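Local coordinates for 2-hydroxyethylphosphonate dioxygenase (Streptomyces viridochromogenes, PDB 4YAR), which converts 2-hydroxyethylphosphonate and dioxygen to hydroxymethylphosphonate and formate with a non-heme iron, a step in the biosynthesis of the antibiotic bialaphos, at residues 17-22 / 28-33; 73-78 / 367-372; 286-291 / 419-424. The protein carries 1 engineered substitution. One frame throughout, in Å; residues are numbered along the deposited sequence.

Interaction 1. Residues 17-22 / 28-33; sequences YTAAQT and LPLDDL. With CD (cadmium ion), chain F.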
loop_
_atom_site.group_PDB
_atom_site.type_symbol
_atom_site.label_atom_id
_atom_site.label_comp_id
_atom_site.label_asym_id
_atom_site.label_seq_id
_atom_site.Cartn_x
_atom_site.Cartn_y
_atom_site.Cartn_z
ATOM N N TYR A 17 17.138 -4.633 31.555
ATOM C CA TYR A 17 16.805 -5.631 32.536
ATOM C C TYR A 17 17.073 -7.061 32.018
ATOM O O TYR A 17 16.732 -7.405 30.870
ATOM C CB TYR A 17 15.326 -5.573 32.930
ATOM C CG TYR A 17 14.767 -4.277 33.459
ATOM C CD1 TYR A 17 15.559 -3.325 34.115
ATOM C CD2 TYR A 17 13.412 -4.051 33.386
ATOM C CE1 TYR A 17 15.002 -2.162 34.608
ATOM C CE2 TYR A 17 12.843 -2.900 33.864
ATOM C CZ TYR A 17 13.647 -1.958 34.491
ATOM O OH TYR A 17 13.046 -0.819 34.966
ATOM N N THR A 18 17.637 -7.900 32.884
ATOM C CA THR A 18 17.780 -9.322 32.560
ATOM C C THR A 18 16.406 -9.991 32.692
ATOM O O THR A 18 15.459 -9.393 33.176
ATOM C CB THR A 18 18.758 -10.048 33.481
ATOM O OG1 THR A 18 18.251 -10.038 34.820
ATOM C CG2 THR A 18 20.135 -9.357 33.446
ATOM N N ALA A 19 16.325 -11.195 32.155
ATOM C CA ALA A 19 15.183 -12.069 32.319
ATOM C C ALA A 19 14.810 -12.135 33.790
ATOM O O ALA A 19 13.669 -11.895 34.166
ATOM C CB ALA A 19 15.578 -13.458 31.833
ATOM N N ALA A 20 15.791 -12.435 34.638
ATOM C CA ALA A 20 15.523 -12.543 36.068
ATOM C C ALA A 20 14.996 -11.267 36.693
ATOM O O ALA A 20 14.111 -11.327 37.555
ATOM C CB ALA A 20 16.767 -13.011 36.835
ATOM N N GLN A 21 15.544 -10.122 36.282
ATOM C CA GLN A 21 15.167 -8.865 36.851
ATOM C C GLN A 21 13.796 -8.517 36.400
ATOM O O GLN A 21 13.042 -7.922 37.155
ATOM C CB GLN A 21 16.106 -7.723 36.413
ATOM C CG GLN A 21 17.450 -7.688 37.108
ATOM C CD GLN A 21 18.463 -6.754 36.449
ATOM O OE1 GLN A 21 18.523 -6.636 35.233
ATOM N NE2 GLN A 21 19.323 -6.157 37.267
ATOM N N THR A 22 13.495 -8.793 35.139
ATOM C CA THR A 22 12.165 -8.489 34.580
ATOM C C THR A 22 11.093 -9.303 35.380
ATOM O O THR A 22 10.086 -8.770 35.811
ATOM C CB THR A 22 12.148 -8.721 33.052
ATOM O OG1 THR A 22 13.091 -7.793 32.424
ATOM C CG2 THR A 22 10.795 -8.467 32.487
ATOM N N LEU A 28 6.586 -12.198 38.500
ATOM C CA LEU A 28 6.192 -13.314 37.660
ATOM C C LEU A 28 7.178 -14.437 37.766
ATOM O O LEU A 28 8.331 -14.215 37.932
ATOM C CB LEU A 28 6.087 -12.892 36.206
ATOM C CG LEU A 28 4.936 -11.957 35.844
ATOM C CD1 LEU A 28 4.936 -11.728 34.339
ATOM C CD2 LEU A 28 3.572 -12.544 36.284
ATOM N N PRO A 29 6.714 -15.679 37.604
ATOM C CA PRO A 29 7.644 -16.792 37.532
ATOM C C PRO A 29 8.622 -16.644 36.393
ATOM O O PRO A 29 8.223 -16.342 35.274
ATOM C CB PRO A 29 6.741 -17.998 37.240
ATOM C CG PRO A 29 5.414 -17.610 37.734
ATOM C CD PRO A 29 5.299 -16.108 37.533
ATOM N N LEU A 30 9.874 -16.905 36.658
ATOM C CA LEU A 30 10.912 -16.777 35.650
ATOM C C LEU A 30 10.724 -17.718 34.496
ATOM O O LEU A 30 10.878 -17.308 33.347
ATOM C CB LEU A 30 12.283 -16.972 36.267
ATOM C CG LEU A 30 13.489 -16.912 35.339
ATOM C CD1 LEU A 30 13.461 -15.720 34.370
ATOM C CD2 LEU A 30 14.721 -16.848 36.245
ATOM N N ASP A 31 10.366 -18.972 34.792
ATOM C CA ASP A 31 10.107 -19.962 33.775
ATOM C C ASP A 31 9.056 -19.513 32.811
ATOM O O ASP A 31 9.178 -19.753 31.614
ATOM C CB ASP A 31 9.826 -21.397 34.346
ATOM C CG ASP A 31 8.637 -21.507 35.338
ATOM O OD1 ASP A 31 7.834 -20.579 35.548
ATOM O OD2 ASP A 31 8.529 -22.608 35.961
ATOM N N ASP A 32 8.035 -18.822 33.311
ATOM C CA ASP A 32 7.031 -18.252 32.427
ATOM C C ASP A 32 7.634 -17.193 31.463
ATOM O O ASP A 32 7.359 -17.173 30.257
ATOM C CB ASP A 32 5.891 -17.639 33.226
ATOM C CG ASP A 32 4.891 -18.672 33.768
ATOM O OD1 ASP A 32 4.949 -19.873 33.461
ATOM O OD2 ASP A 32 4.022 -18.191 34.510
ATOM N N LEU A 33 8.484 -16.323 31.986
ATOM C CA LEU A 33 9.099 -15.298 31.123
ATOM C C LEU A 33 10.063 -15.888 30.096
ATOM O O LEU A 33 10.058 -15.456 28.934
ATOM C CB LEU A 33 9.828 -14.262 31.959
ATOM C CG LEU A 33 10.374 -13.036 31.203
ATOM C CD1 LEU A 33 9.302 -12.247 30.485
ATOM C CD2 LEU A 33 10.974 -12.157 32.263
HETATM CD CD CD F . 3.401 -20.540 35.055
HETATM O O HOH W 1 5.297 -20.990 36.246
HETATM O O HOH W 2 1.924 -20.159 33.737
HETATM O O HOH W 3 3.281 -18.775 35.785
#

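Interaction 2. Residues 73-78 / 367-372; sequences VVHKSA and LEWDGP. With CD (cadmium ion), chain D.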
loop_
_atom_site.group_PDB
_atom_site.type_symbol
_atom_site.label_atom_id
_atom_site.label_comp_id
_atom_site.label_asym_id
_atom_site.label_seq_id
_atom_site.Cartn_x
_atom_site.Cartn_y
_atom_site.Cartn_z
ATOM N N VAL A 73 -2.614 -17.369 2.814
ATOM C CA VAL A 73 -3.666 -17.125 1.823
ATOM C C VAL A 73 -4.994 -17.100 2.542
ATOM O O VAL A 73 -5.236 -17.923 3.423
ATOM C CB VAL A 73 -3.702 -18.126 0.702
ATOM C CG1 VAL A 73 -4.974 -17.980 -0.192
ATOM C CG2 VAL A 73 -2.465 -17.967 -0.141
ATOM N N VAL A 74 -5.845 -16.128 2.166
ATOM C CA VAL A 74 -7.236 -16.034 2.656
ATOM C C VAL A 74 -8.075 -15.988 1.387
ATOM O O VAL A 74 -7.652 -15.356 0.396
ATOM C CB VAL A 74 -7.436 -14.714 3.427
ATOM C CG1 VAL A 74 -8.908 -14.512 3.730
ATOM C CG2 VAL A 74 -6.578 -14.771 4.701
ATOM N N HIS A 75 -9.213 -16.677 1.364
ATOM C CA HIS A 75 -10.072 -16.697 0.164
ATOM C C HIS A 75 -11.559 -16.562 0.545
ATOM O O HIS A 75 -11.933 -16.751 1.718
ATOM C CB HIS A 75 -9.791 -17.924 -0.675
ATOM C CG HIS A 75 -9.845 -19.185 0.113
ATOM N ND1 HIS A 75 -11.035 -19.768 0.498
ATOM C CD2 HIS A 75 -8.855 -19.971 0.596
ATOM C CE1 HIS A 75 -10.774 -20.857 1.205
ATOM N NE2 HIS A 75 -9.463 -20.984 1.299
ATOM N N LYS A 76 -12.381 -16.148 -0.416
ATOM C CA LYS A 76 -13.771 -15.791 -0.187
ATOM C C LYS A 76 -14.545 -16.164 -1.410
ATOM O O LYS A 76 -14.186 -15.767 -2.523
ATOM C CB LYS A 76 -13.921 -14.279 0.063
ATOM C CG LYS A 76 -15.321 -13.873 0.488
ATOM C CD LYS A 76 -15.296 -12.446 0.995
ATOM C CE LYS A 76 -16.632 -12.003 1.518
ATOM N NZ LYS A 76 -16.454 -10.716 2.242
ATOM N N SER A 77 -15.616 -16.942 -1.252
ATOM C CA SER A 77 -16.237 -17.523 -2.441
ATOM C C SER A 77 -17.154 -16.456 -3.046
ATOM O O SER A 77 -17.395 -15.460 -2.442
ATOM C CB SER A 77 -17.053 -18.754 -2.076
ATOM O OG SER A 77 -18.172 -18.299 -1.293
ATOM N N ALA A 78 -17.572 -16.661 -4.282
ATOM C CA ALA A 78 -18.502 -15.765 -4.944
ATOM C C ALA A 78 -19.740 -15.667 -4.082
ATOM O O ALA A 78 -20.281 -14.585 -3.937
ATOM C CB ALA A 78 -18.816 -16.260 -6.339
ATOM N N LEU A 367 -6.451 -21.559 -7.536
ATOM C CA LEU A 367 -5.301 -20.885 -6.902
ATOM C C LEU A 367 -4.586 -21.946 -6.066
ATOM O O LEU A 367 -5.191 -22.507 -5.175
ATOM C CB LEU A 367 -5.720 -19.694 -6.063
ATOM C CG LEU A 367 -4.645 -19.061 -5.122
ATOM C CD1 LEU A 367 -3.559 -18.360 -5.890
ATOM C CD2 LEU A 367 -5.310 -18.032 -4.209
ATOM N N GLU A 368 -3.327 -22.164 -6.343
ATOM C CA GLU A 368 -2.463 -23.028 -5.515
ATOM C C GLU A 368 -1.434 -22.239 -4.738
ATOM O O GLU A 368 -0.912 -21.275 -5.295
ATOM C CB GLU A 368 -1.711 -23.978 -6.405
ATOM C CG GLU A 368 -2.638 -24.837 -7.200
ATOM C CD GLU A 368 -1.869 -25.826 -7.990
ATOM O OE1 GLU A 368 -0.618 -25.580 -8.232
ATOM O OE2 GLU A 368 -2.552 -26.811 -8.401
ATOM N N TRP A 369 -1.115 -22.717 -3.545
ATOM C CA TRP A 369 -0.051 -22.095 -2.730
ATOM C C TRP A 369 0.705 -23.134 -1.876
ATOM O O TRP A 369 0.225 -24.267 -1.669
ATOM C CB TRP A 369 -0.591 -20.937 -1.895
ATOM C CG TRP A 369 -1.503 -21.268 -0.781
ATOM C CD1 TRP A 369 -1.184 -21.293 0.575
ATOM C CD2 TRP A 369 -2.905 -21.448 -0.848
ATOM N NE1 TRP A 369 -2.273 -21.569 1.311
ATOM C CE2 TRP A 369 -3.357 -21.660 0.469
ATOM C CE3 TRP A 369 -3.837 -21.440 -1.896
ATOM C CZ2 TRP A 369 -4.683 -21.901 0.770
ATOM C CZ3 TRP A 369 -5.130 -21.729 -1.608
ATOM C CH2 TRP A 369 -5.555 -21.937 -0.253
ATOM N N ASP A 370 1.829 -22.685 -1.326
ATOM C CA ASP A 370 2.652 -23.516 -0.461
ATOM C C ASP A 370 2.630 -22.831 0.915
ATOM O O ASP A 370 3.008 -21.657 1.089
ATOM C CB ASP A 370 4.010 -23.725 -1.125
ATOM C CG ASP A 370 3.884 -24.519 -2.403
ATOM O OD1 ASP A 370 3.489 -25.709 -2.329
ATOM O OD2 ASP A 370 4.141 -23.963 -3.487
ATOM N N GLY A 371 2.001 -23.504 1.857
ATOM C CA GLY A 371 1.821 -22.918 3.181
ATOM C C GLY A 371 2.391 -23.774 4.278
ATOM O O GLY A 371 2.976 -24.814 4.000
ATOM N N PRO A 372 2.122 -23.391 5.524
ATOM C CA PRO A 372 2.575 -24.139 6.706
ATOM C C PRO A 372 2.124 -25.565 6.772
ATOM O O PRO A 372 2.751 -26.368 7.444
ATOM C CB PRO A 372 1.942 -23.382 7.868
ATOM C CG PRO A 372 1.679 -21.993 7.345
ATOM C CD PRO A 372 1.430 -22.136 5.890
HETATM CD CD CD D . -9.098 -22.688 3.103
#

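Interaction 3. Residues 286-291 / 419-424; sequences DYRVLL and LTNTFE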
loop_
_atom_site.group_PDB
_atom_site.type_symbol
_atom_site.label_atom_id
_atom_site.label_comp_id
_atom_site.label_asym_id
_atom_site.label_seq_id
_atom_site.Cartn_x
_atom_site.Cartn_y
_atom_site.Cartn_z
ATOM N N ASP A 286 21.714 10.223 3.354
ATOM C CA ASP A 286 21.473 9.526 2.081
ATOM C C ASP A 286 21.043 10.524 1.000
ATOM O O ASP A 286 19.974 11.129 1.040
ATOM C CB ASP A 286 20.405 8.481 2.314
ATOM C CG ASP A 286 20.183 7.585 1.100
ATOM O OD1 ASP A 286 20.580 7.868 -0.062
ATOM O OD2 ASP A 286 19.618 6.515 1.344
ATOM N N TYR A 287 21.940 10.733 0.031
ATOM C CA TYR A 287 21.707 11.675 -1.003
ATOM C C TYR A 287 20.483 11.369 -1.860
ATOM O O TYR A 287 19.922 12.269 -2.461
ATOM C CB TYR A 287 22.984 11.782 -1.936
ATOM C CG TYR A 287 23.109 10.586 -2.883
ATOM C CD1 TYR A 287 23.590 9.332 -2.434
ATOM C CD2 TYR A 287 22.619 10.656 -4.193
ATOM C CE1 TYR A 287 23.661 8.253 -3.298
ATOM C CE2 TYR A 287 22.647 9.529 -5.056
ATOM C CZ TYR A 287 23.190 8.369 -4.623
ATOM O OH TYR A 287 23.159 7.253 -5.446
ATOM N N ARG A 288 20.054 10.113 -1.895
ATOM C CA ARG A 288 18.969 9.741 -2.809
ATOM C C ARG A 288 17.636 10.508 -2.600
ATOM O O ARG A 288 16.894 10.791 -3.553
ATOM C CB ARG A 288 18.811 8.214 -2.849
ATOM C CG ARG A 288 20.009 7.506 -3.328
ATOM C CD ARG A 288 19.946 5.994 -3.206
ATOM N NE ARG A 288 19.836 5.601 -1.844
ATOM C CZ ARG A 288 19.663 4.383 -1.407
ATOM N NH1 ARG A 288 19.569 4.208 -0.111
ATOM N NH2 ARG A 288 19.584 3.333 -2.228
ATOM N N VAL A 289 17.309 10.825 -1.325
ATOM C CA VAL A 289 16.139 11.538 -1.017
ATOM C C VAL A 289 16.162 12.997 -1.418
ATOM O O VAL A 289 15.122 13.655 -1.345
ATOM C CB VAL A 289 15.660 11.290 0.444
ATOM C CG1 VAL A 289 15.702 9.810 0.781
ATOM C CG2 VAL A 289 16.513 12.037 1.447
ATOM N N LEU A 290 17.319 13.508 -1.904
ATOM C CA LEU A 290 17.415 14.855 -2.457
ATOM C C LEU A 290 17.223 14.912 -3.989
ATOM O O LEU A 290 17.066 15.999 -4.559
ATOM C CB LEU A 290 18.773 15.503 -2.137
ATOM C CG LEU A 290 19.145 15.578 -0.680
ATOM C CD1 LEU A 290 20.552 16.109 -0.470
ATOM C CD2 LEU A 290 18.174 16.503 0.051
ATOM N N LEU A 291 17.141 13.762 -4.637
ATOM C CA LEU A 291 16.959 13.742 -6.087
ATOM C C LEU A 291 15.460 14.012 -6.405
ATOM O O LEU A 291 14.547 13.712 -5.566
ATOM C CB LEU A 291 17.456 12.405 -6.640
ATOM C CG LEU A 291 18.927 12.016 -6.356
ATOM C CD1 LEU A 291 19.278 10.683 -6.992
ATOM C CD2 LEU A 291 19.937 13.036 -6.799
ATOM N N LEU A 419 16.790 -1.033 2.937
ATOM C CA LEU A 419 17.445 -2.301 2.832
ATOM C C LEU A 419 18.713 -2.170 2.039
ATOM O O LEU A 419 19.661 -2.903 2.289
ATOM C CB LEU A 419 16.513 -3.344 2.165
ATOM C CG LEU A 419 15.447 -3.845 3.144
ATOM C CD1 LEU A 419 14.402 -4.596 2.343
ATOM C CD2 LEU A 419 16.038 -4.730 4.228
ATOM N N THR A 420 18.739 -1.234 1.112
ATOM C CA THR A 420 19.998 -0.885 0.456
ATOM C C THR A 420 21.077 -0.196 1.400
ATOM O O THR A 420 22.271 -0.321 1.168
ATOM C CB THR A 420 19.717 -0.178 -0.878
ATOM O OG1 THR A 420 18.962 1.032 -0.702
ATOM C CG2 THR A 420 18.921 -1.081 -1.803
ATOM N N ASN A 421 20.655 0.425 2.497
ATOM C CA ASN A 421 21.550 0.930 3.608
ATOM C C ASN A 421 21.838 -0.067 4.724
ATOM O O ASN A 421 22.347 0.291 5.803
ATOM C CB ASN A 421 20.891 2.167 4.250
ATOM C CG ASN A 421 20.995 3.426 3.382
ATOM O OD1 ASN A 421 21.989 3.625 2.663
ATOM N ND2 ASN A 421 20.002 4.272 3.454
ATOM N N THR A 422 21.484 -1.327 4.561
ATOM C CA THR A 422 21.613 -2.243 5.663
ATOM C C THR A 422 22.792 -3.193 5.394
ATOM O O THR A 422 22.862 -3.739 4.282
ATOM C CB THR A 422 20.331 -3.058 5.863
ATOM O OG1 THR A 422 19.212 -2.185 6.090
ATOM C CG2 THR A 422 20.478 -3.970 7.057
ATOM N N PHE A 423 23.720 -3.368 6.382
ATOM C CA PHE A 423 24.737 -4.455 6.346
ATOM C C PHE A 423 24.002 -5.778 6.327
ATOM O O PHE A 423 23.280 -6.046 7.304
ATOM C CB PHE A 423 25.567 -4.605 7.660
ATOM C CG PHE A 423 26.441 -3.451 8.033
ATOM C CD1 PHE A 423 27.262 -2.868 7.115
ATOM C CD2 PHE A 423 26.506 -3.003 9.355
ATOM C CE1 PHE A 423 28.095 -1.802 7.463
ATOM C CE2 PHE A 423 27.336 -1.944 9.708
ATOM C CZ PHE A 423 28.132 -1.340 8.763
ATOM N N GLU A 424 24.235 -6.633 5.330
ATOM C CA GLU A 424 23.713 -8.020 5.356
ATOM C C GLU A 424 22.287 -8.032 5.855
ATOM O O GLU A 424 22.000 -8.463 6.963
ATOM C CB GLU A 424 24.561 -8.930 6.250
ATOM C CG GLU A 424 26.074 -8.907 5.990
ATOM C CD GLU A 424 26.487 -9.579 4.703
ATOM O OE1 GLU A 424 25.605 -9.840 3.847
ATOM O OE2 GLU A 424 27.703 -9.845 4.550
#

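Interaction 1. Residues 17-22 / 28-33
Leu33 and Leu30 of helix 30-36 reach across to Ala19, Ala20 and Thr22 of helix 19-26, joining the two helices that, by similarity, form the helix-turn-helix motif of the first cro/C1-type domain. Leu33 points at the first helix and sets CD2 3.3 Å from Ala19 O, a tight carbon-to-carbonyl contact at the first turn of that helix. The same methyl meets Thr22 CG2 at 3.7 Å, the two side chains crossing at about a right angle. Thr22 can offer its methyl because OG1 lies beside its own backbone N (chi1 -63°), where it donates to Thr18 O. That carbonyl is gripped twice, by Thr22 OG1 and Thr22 N from opposite faces of its plane, and the OG1 bond favours the rotamer that presents CG2 to Leu33.

One turn earlier, Leu30 leaves its backbone without aiming at helix 19-26, yet its CG is carried away from the backbone N (chi1 178°) and the end swings nearer. CD1 comes to 4.0 Å from Ala19 CB, and CD2 lies more loosely by Ala20 CB. Leucine methyls thus pack against alanine and threonine carbons and against the Ala19 carbonyl. Leu52 of helix 49-55 touches both Thr22 and Leu33, while Met12 and Leu8 of helix 5-15 touch Thr22 and Leu33 respectively.

Helix 19-26 opens with a capping box: Gln21 N donates to Thr18 OG1, and Thr18 N donates to Gln21 OE1. On helix 30-36, Asp32 holds a cadmium ion with both carboxylate oxygens, OD1 at 2.3 Å and OD2 at 2.5 Å, and one of that ion's waters donates to Asp31 OD1.

Interaction 2. Residues 73-78 / 367-372
Val73 stands over the indole face of Trp369, with its CG2 methyl 3.5 Å from the centroid of the five-membered ring and only 11° off the ring normal, a CH-pi contact of nearly ideal geometry. The branched side chain spreads over much of the ring system: CB lies above its middle, 3.6 Å from Trp369 CE2, while CG1 reaches the six-membered part at Trp369 CH2, 4.0 Å away. The two side chains approach from opposite directions. For Trp369, chi1 69° directs the indole toward strand 73-76, and chi2 103° turns its face to Val73.

Two further contacts flank this CH-pi contact. Val73 CG1 also meets Leu367 CD2 at 4.0 Å, so this methyl touches both the leucine and the six-membered ring, while CG2 lies over the five-membered ring. Two residues on from Val73 in strand 73-76, His75 brings its CD2 3.9 Å from Trp369 CH2, the two side chains crossing at about a right angle. The imidazole is turned so that NE2 binds a cadmium ion at 2.5 Å, the metal lying in the ring plane, at a site away from the iron ligands His129 and His182.

The strands run roughly antiparallel, but their axes stay 9.6 Å apart and the meeting is made by side chains. Strand 73-76 is an outermost strand of the seven-stranded antiparallel sheet, paired with strand 385-388, whereas strand 365-371 is the middle strand of a three-stranded sheet, between 374-380 and 394-397. Val378 and Ala376 of strand 374-380 and His394 of strand 394-397 also touch Trp369.

Interaction 3. Residues 286-291 / 419-424
Asp286 and Arg288 meet Thr420 and Asn421 through polar groups, and two hydrogen bonds cross between the segments. Asn421 ND2 donates to Asp286 OD2 at 3.1 Å; it arrives on the anti side of that oxygen and out of the carboxylate plane, the amide and carboxylate planes being steeply inclined, 71° apart. Arg288 NH2 donates to Thr420 OG1 at 2.8 Å, a fairly straight bond with the hydroxyl close to the guanidinium plane. Thr420 OG1 stands between its backbone N and carbonyl carbon (chi1 60°), and its hydroxyl also has Trp416 O and Leu417 O as acceptors in the preceding turn, which helps hold the oxygen that receives the arginine.

The charged pair lies within 286-291. Arg288 grips the Asp286 carboxylate side-on: NH1 reaches OD2 at 2.7 Å and NE reaches OD1 at 3.0 Å, both on syn lone pairs and near the guanidinium plane. A bend at chi3 (-63°) turns the guanidinium edge toward the Asp286 carboxylate. OD2 thus takes a donor from each segment, NH1 on its syn side and Asn421 on its anti side, and the paired charges would be expected to favour the carboxylate form of Asp286.

The two crossing bonds join the loop after helix 270-283 to segment 419-424, which follows on from helix 413-420. Within 286-291 the backbone adds one more tie: Arg288 N donates to Asp286 OD1 at 2.9 Å from above the carboxylate plane, and this bond defines an Asx turn leading into the 3-10 segment 287-290.

The three contacts lie far apart, with centres 36 to 40 Å from one another and nearest atoms at least about 21 Å apart, so none touches another. Interaction 1 closes first along the chain, within the N-terminal helix-turn-helix domain, its centre about 39 Å from the centre of the chain. Interactions 2 and 3 interlock in sequence, their segments alternating: 73-78, 286-291, 367-372, 419-424. Interaction 2 joins the seven-stranded and three-stranded sheets, whereas interaction 3 ties the loop after helix 270-283 to segment 419-424. Together, the two long-range contacts link early and late parts of the chain, while interaction 1 is confined to one small helical domain.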